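Pumilio domain-containing protein C56F2.08c (Schizosaccharomyces pombe, PDB 6NWW) probably binds AU-rich stretches of mRNA 3'-untranslated regions and is represented here by its RNA recognition motif (RRM) domain. Local coordinates at residues Ser18-Leu23 with Pro63-His68; Asn29-Trp34 with Ser45-Ser50. One frame throughout, in Å; residues are numbered along the deposited sequence.

Contact 1 of 2, residues Ser18-Leu23 with Pro63-His68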
loop_
_atom_site.group_PDB
_atom_site.type_symbol
_atom_site.label_atom_id
_atom_site.label_comp_id
_atom_site.label_asym_id
_atom_site.label_seq_id
_atom_site.Cartn_x
_atom_site.Cartn_y
_atom_site.Cartn_z
ATOM N N SER A 18 -14.280 4.405 -6.983
ATOM C CA SER A 18 -15.459 3.670 -7.430
ATOM C C SER A 18 -15.097 2.611 -8.463
ATOM O O SER A 18 -15.585 1.475 -8.396
ATOM C CB SER A 18 -16.496 4.630 -8.003
ATOM O OG SER A 18 -17.599 3.905 -8.516
ATOM N N ALA A 19 -14.259 2.968 -9.439
ATOM C CA ALA A 19 -13.853 1.997 -10.449
ATOM C C ALA A 19 -13.045 0.863 -9.827
ATOM O O ALA A 19 -13.254 -0.314 -10.153
ATOM C CB ALA A 19 -13.057 2.692 -11.556
ATOM N N ILE A 20 -12.119 1.198 -8.924
ATOM C CA ILE A 20 -11.349 0.169 -8.226
ATOM C C ILE A 20 -12.277 -0.736 -7.427
ATOM O O ILE A 20 -12.160 -1.966 -7.464
ATOM C CB ILE A 20 -10.285 0.816 -7.320
ATOM C CG1 ILE A 20 -9.194 1.476 -8.165
ATOM C CG2 ILE A 20 -9.688 -0.223 -6.380
ATOM C CD1 ILE A 20 -8.207 2.277 -7.353
ATOM N N HIS A 21 -13.213 -0.135 -6.689
ATOM C CA HIS A 21 -14.166 -0.922 -5.913
ATOM C C HIS A 21 -14.948 -1.882 -6.803
ATOM O O HIS A 21 -15.120 -3.056 -6.457
ATOM C CB HIS A 21 -15.110 0.009 -5.154
ATOM C CG HIS A 21 -16.258 -0.698 -4.511
ATOM N ND1 HIS A 21 -17.467 -0.881 -5.149
ATOM C CD2 HIS A 21 -16.377 -1.290 -3.299
ATOM C CE1 HIS A 21 -18.286 -1.541 -4.351
ATOM N NE2 HIS A 21 -17.649 -1.803 -3.223
ATOM N N ALA A 22 -15.411 -1.403 -7.961
ATOM C CA ALA A 22 -16.166 -2.252 -8.880
ATOM C C ALA A 22 -15.333 -3.435 -9.359
ATOM O O ALA A 22 -15.816 -4.575 -9.404
ATOM C CB ALA A 22 -16.650 -1.425 -10.069
ATOM N N LEU A 23 -14.075 -3.179 -9.732
ATOM C CA LEU A 23 -13.215 -4.243 -10.246
ATOM C C LEU A 23 -12.959 -5.307 -9.185
ATOM O O LEU A 23 -13.136 -6.506 -9.432
ATOM C CB LEU A 23 -11.891 -3.660 -10.737
ATOM C CG LEU A 23 -10.854 -4.712 -11.138
ATOM C CD1 LEU A 23 -11.336 -5.501 -12.344
ATOM C CD2 LEU A 23 -9.501 -4.082 -11.412
ATOM N N PRO A 63 -6.477 -7.147 -19.124
ATOM C CA PRO A 63 -6.914 -5.768 -19.367
ATOM C C PRO A 63 -8.137 -5.430 -18.525
ATOM O O PRO A 63 -9.064 -6.232 -18.396
ATOM C CB PRO A 63 -7.245 -5.753 -20.864
ATOM C CG PRO A 63 -6.537 -6.931 -21.441
ATOM C CD PRO A 63 -6.488 -7.960 -20.346
ATOM N N VAL A 64 -8.127 -4.228 -17.945
ATOM C CA VAL A 64 -9.187 -3.768 -17.056
ATOM C C VAL A 64 -9.407 -2.278 -17.285
ATOM O O VAL A 64 -8.600 -1.596 -17.919
ATOM C CB VAL A 64 -8.862 -4.042 -15.573
ATOM C CG1 VAL A 64 -9.067 -5.526 -15.240
ATOM C CG2 VAL A 64 -7.437 -3.604 -15.264
ATOM N N PHE A 65 -10.519 -1.777 -16.751
ATOM C CA PHE A 65 -10.913 -0.376 -16.904
ATOM C C PHE A 65 -10.984 0.007 -18.386
ATOM O O PHE A 65 -10.205 0.812 -18.897
ATOM C CB PHE A 65 -9.954 0.548 -16.150
ATOM C CG PHE A 65 -9.768 0.193 -14.701
ATOM C CD1 PHE A 65 -10.839 0.211 -13.824
ATOM C CD2 PHE A 65 -8.518 -0.143 -14.217
ATOM C CE1 PHE A 65 -10.665 -0.106 -12.488
ATOM C CE2 PHE A 65 -8.334 -0.466 -12.881
ATOM C CZ PHE A 65 -9.408 -0.445 -12.016
ATOM N N GLU A 66 -11.954 -0.605 -19.064
ATOM C CA GLU A 66 -12.171 -0.398 -20.499
ATOM C C GLU A 66 -10.932 -0.808 -21.297
ATOM O O GLU A 66 -10.402 -0.044 -22.108
ATOM C CB GLU A 66 -12.567 1.049 -20.809
ATOM C CG GLU A 66 -13.902 1.493 -20.237
ATOM C CD GLU A 66 -15.046 0.613 -20.724
ATOM O OE1 GLU A 66 -15.042 0.240 -21.918
ATOM O OE2 GLU A 66 -15.954 0.305 -19.918
ATOM N N ASN A 67 -10.457 -2.027 -21.032
ATOM C CA ASN A 67 -9.358 -2.644 -21.778
ATOM C C ASN A 67 -8.058 -1.847 -21.690
ATOM O O ASN A 67 -7.229 -1.893 -22.602
ATOM C CB ASN A 67 -9.742 -2.866 -23.241
ATOM C CG ASN A 67 -10.710 -4.010 -23.406
ATOM O OD1 ASN A 67 -10.317 -5.172 -23.341
ATOM N ND2 ASN A 67 -11.983 -3.691 -23.603
ATOM N N HIS A 68 -7.851 -1.119 -20.601
ATOM C CA HIS A 68 -6.546 -0.507 -20.432
ATOM C C HIS A 68 -5.564 -1.545 -19.893
ATOM O O HIS A 68 -5.943 -2.662 -19.526
ATOM C CB HIS A 68 -6.639 0.722 -19.530
ATOM C CG HIS A 68 -7.094 1.952 -20.254
ATOM N ND1 HIS A 68 -8.179 1.950 -21.102
ATOM C CD2 HIS A 68 -6.604 3.215 -20.273
ATOM C CE1 HIS A 68 -8.342 3.159 -21.609
ATOM N NE2 HIS A 68 -7.399 3.945 -21.122
#
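Ala19 O takes the helical hydrogen bond from Leu23 N at 3.0 Å and also meets the rim of the Phe65 ring, whose CE1 approaches in the ring plane to 3.5 Å. The polarised ring C-H thus faces a carbonyl oxygen already engaged in the helix, a weak electrostatic attraction at most. No hydrogen bond links Ser18-Leu23 to Pro63-His68; apolar contact joins them. With CG anti to its own carbonyl carbon (chi1 -53°), Phe65 extends its ring to the helix flank between Ala19 and Leu23. Ala19 CB lies 3.8 Å from CE1, while Leu23 CD2 comes obliquely to within 3.7 Å of CZ, the two side chains crossing at about a right angle. The other Leu23 methyl, CD1, packs against Val64 CG1 at 3.7 Å, so the forked leucine touches two successive loop residues. Were Phe65 replaced by an alanine, Leu23 CD2 and Ala19 CB would probably lose their aromatic partner, and a gap is likely to open between helix and loop. Behind the ring the chain curls tightly, Phe65, Glu66 and Asn67 all having the positive phi of left-handed backbone. Val64 N bonds to His68 O at 3.1 Å across the base of this curl. The His68 imidazole adds a bond from ND1 to Glu66 O at 3.2 Å; the acceptor lies in the ring plane, but the donor stands above the carbonyl plane. The contact sits at one side of the RRM core, where helix 17-24 meets the loop between helix 49-59 and strand 72-78. Phe65 also reaches Pro12, Leu59 of helix 49-59 touches both Val64 and Leu23, and Ile20 turns to the sheet, packing on Ile33 and Met35 of strand 30-36 and on Ala42 and Val44 of strand 41-46.

Contact 2 of 2, residues Asn29-Trp34 with Ser45-Ser50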
loop_
_atom_site.group_PDB
_atom_site.type_symbol
_atom_site.label_atom_id
_atom_site.label_comp_id
_atom_site.label_asym_id
_atom_site.label_seq_id
_atom_site.Cartn_x
_atom_site.Cartn_y
_atom_site.Cartn_z
ATOM N N ASN A 29 -15.655 -9.488 -0.985
ATOM C CA ASN A 29 -16.233 -8.327 -0.321
ATOM C C ASN A 29 -15.113 -7.357 0.035
ATOM O O ASN A 29 -14.293 -7.636 0.917
ATOM C CB ASN A 29 -17.019 -8.760 0.912
ATOM C CG ASN A 29 -18.138 -9.733 0.574
ATOM O OD1 ASN A 29 -18.566 -9.832 -0.579
ATOM N ND2 ASN A 29 -18.618 -10.456 1.579
ATOM N N VAL A 30 -15.075 -6.224 -0.661
ATOM C CA VAL A 30 -14.053 -5.213 -0.424
ATOM C C VAL A 30 -14.378 -4.490 0.875
ATOM O O VAL A 30 -15.474 -3.940 1.040
ATOM C CB VAL A 30 -13.968 -4.240 -1.608
ATOM C CG1 VAL A 30 -13.000 -3.100 -1.306
ATOM C CG2 VAL A 30 -13.542 -4.985 -2.868
ATOM N N LYS A 31 -13.425 -4.491 1.809
ATOM C CA LYS A 31 -13.613 -3.838 3.099
ATOM C C LYS A 31 -13.219 -2.366 3.065
ATOM O O LYS A 31 -13.925 -1.526 3.634
ATOM C CB LYS A 31 -12.805 -4.562 4.181
ATOM C CG LYS A 31 -13.655 -5.185 5.273
ATOM C CD LYS A 31 -14.750 -6.060 4.679
ATOM C CE LYS A 31 -15.770 -6.467 5.732
ATOM N NZ LYS A 31 -16.959 -7.116 5.118
ATOM N N ASP A 32 -12.101 -2.039 2.419
ATOM C CA ASP A 32 -11.627 -0.663 2.345
ATOM C C ASP A 32 -10.767 -0.503 1.102
ATOM O O ASP A 32 -10.191 -1.468 0.596
ATOM C CB ASP A 32 -10.815 -0.267 3.581
ATOM C CG ASP A 32 -11.677 -0.015 4.799
ATOM O OD1 ASP A 32 -12.489 0.934 4.766
ATOM O OD2 ASP A 32 -11.537 -0.760 5.790
ATOM N N ILE A 33 -10.685 0.736 0.628
ATOM C CA ILE A 33 -9.758 1.137 -0.421
ATOM C C ILE A 33 -9.089 2.428 0.022
ATOM O O ILE A 33 -9.769 3.356 0.471
ATOM C CB ILE A 33 -10.464 1.340 -1.775
ATOM C CG1 ILE A 33 -10.996 0.010 -2.306
ATOM C CG2 ILE A 33 -9.511 1.966 -2.793
ATOM C CD1 ILE A 33 -11.957 0.185 -3.442
ATOM N N TRP A 34 -7.762 2.480 -0.083
ATOM C CA TRP A 34 -7.005 3.701 0.156
ATOM C C TRP A 34 -6.293 4.075 -1.132
ATOM O O TRP A 34 -5.554 3.261 -1.692
ATOM C CB TRP A 34 -5.986 3.530 1.281
ATOM C CG TRP A 34 -6.567 3.196 2.618
ATOM C CD1 TRP A 34 -6.895 4.069 3.617
ATOM C CD2 TRP A 34 -6.856 1.888 3.119
ATOM N NE1 TRP A 34 -7.384 3.384 4.701
ATOM C CE2 TRP A 34 -7.369 2.042 4.421
ATOM C CE3 TRP A 34 -6.733 0.599 2.590
ATOM C CZ2 TRP A 34 -7.759 0.958 5.201
ATOM C CZ3 TRP A 34 -7.123 -0.473 3.365
ATOM C CH2 TRP A 34 -7.625 -0.288 4.656
ATOM N N SER A 45 -8.368 -3.829 0.700
ATOM C CA SER A 45 -8.481 -4.828 1.755
ATOM C C SER A 45 -9.755 -5.643 1.570
ATOM O O SER A 45 -10.836 -5.081 1.357
ATOM C CB SER A 45 -8.472 -4.177 3.139
ATOM O OG SER A 45 -9.645 -3.414 3.343
ATOM N N TYR A 46 -9.620 -6.961 1.674
ATOM C CA TYR A 46 -10.707 -7.915 1.537
ATOM C C TYR A 46 -11.060 -8.489 2.902
ATOM O O TYR A 46 -10.232 -8.514 3.816
ATOM C CB TYR A 46 -10.311 -9.064 0.603
ATOM C CG TYR A 46 -10.465 -8.805 -0.881
ATOM C CD1 TYR A 46 -9.350 -8.680 -1.705
ATOM C CD2 TYR A 46 -11.722 -8.716 -1.465
ATOM C CE1 TYR A 46 -9.488 -8.460 -3.067
ATOM C CE2 TYR A 46 -11.870 -8.495 -2.817
ATOM C CZ TYR A 46 -10.754 -8.369 -3.616
ATOM O OH TYR A 46 -10.917 -8.153 -4.968
ATOM N N GLU A 47 -12.297 -8.980 3.033
ATOM C CA GLU A 47 -12.661 -9.646 4.280
ATOM C C GLU A 47 -11.921 -10.969 4.451
ATOM O O GLU A 47 -11.654 -11.376 5.586
ATOM C CB GLU A 47 -14.181 -9.857 4.375
ATOM C CG GLU A 47 -14.652 -10.476 5.668
ATOM C CD GLU A 47 -16.164 -10.632 5.763
ATOM O OE1 GLU A 47 -16.863 -10.285 4.787
ATOM O OE2 GLU A 47 -16.651 -11.098 6.819
ATOM N N SER A 48 -11.550 -11.636 3.357
ATOM C CA SER A 48 -10.912 -12.943 3.441
ATOM C C SER A 48 -9.639 -12.979 2.604
ATOM O O SER A 48 -9.507 -12.265 1.606
ATOM C CB SER A 48 -11.861 -14.067 2.979
ATOM O OG SER A 48 -12.021 -14.057 1.570
ATOM N N LEU A 49 -8.700 -13.834 3.025
ATOM C CA LEU A 49 -7.448 -13.989 2.290
ATOM C C LEU A 49 -7.674 -14.674 0.948
ATOM O O LEU A 49 -7.005 -14.351 -0.042
ATOM C CB LEU A 49 -6.443 -14.777 3.133
ATOM C CG LEU A 49 -5.172 -15.264 2.426
ATOM C CD1 LEU A 49 -4.339 -14.089 1.941
ATOM C CD2 LEU A 49 -4.351 -16.185 3.330
ATOM N N SER A 50 -8.608 -15.624 0.897
ATOM C CA SER A 50 -8.906 -16.318 -0.351
ATOM C C SER A 50 -9.242 -15.333 -1.470
ATOM O O SER A 50 -8.805 -15.501 -2.614
ATOM C CB SER A 50 -10.057 -17.297 -0.119
ATOM O OG SER A 50 -11.180 -16.622 0.412
HETATM O O HOH W 1 -13.728 -11.279 0.906
#
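Ser45 is met by two residues of the neighbouring strand, Lys31 and Asp32, a classic beta bulge in the antiparallel hairpin of strands 30-36 and 41-46 of the RRM fold. Ser45 O accepts a short bond from Lys31 N (2.7 Å) and a weak, longer one from Asp32 N (3.5 Å). Ser45 N answers with a nearly straight bond to Asp32 O (3.0 Å, 169° at the hydrogen), and Ser45 OG gives the same oxygen a weak one. Further along, Glu47 N reaches Asn29 O at 3.2 Å and carries the pairing past the strand end. The Lys31 chain, bent at chi2 (52°), carries CD and CE obliquely across Glu47 CB and brings NZ to Glu47 OE1 for a salt bridge of 3.2 Å whose hydrogen bond is weak. Asp32 CB lies against one face of the Trp34 indole, offset toward its rim, and Ser45 OG comes obliquely to CZ3 of the same ring. The side chains of Val30 and Tyr46, a non-hydrogen-bonded pair, point apart at their start, yet Val30 CG2 touches Tyr46 CE2 at 3.9 Å. What holds that phenol is a bond from outside the hairpin, Tyr46 OH to Phe24 O, with Ala52 and Ala55 of helix 49-59 packed on the side chain. Trp34 forms an antiparallel ladder with a strand of the second subunit, extending the sheet into that chain, and packs on Ala76 there. Where the chain turns into helix 49-59, a water accepts from Asn29 N and, weakly, from Ser48 N, while at the N-cap position Ser48 OG shares a hydrogen bond with Ser50 OG at 2.9 Å.

Both contacts belong to one RRM domain, their centres about 16 Å apart. Along the chain both segments of contact 2 fall between the two of contact 1: helix 17-24 comes first, then strands 30-36 and 41-46 with the start of helix 49-59, and finally the loop at 63-68. They meet where helix 17-24 lies on the sheet, Ile33 CD1 packing 3.5 Å from His21 CA. Helix 17-24 therefore has the 63-68 loop at one flank and the hairpin of contact 2 against another. In many RRM domains the sheet face away from the helices binds RNA; whether this one does is not established by the structure.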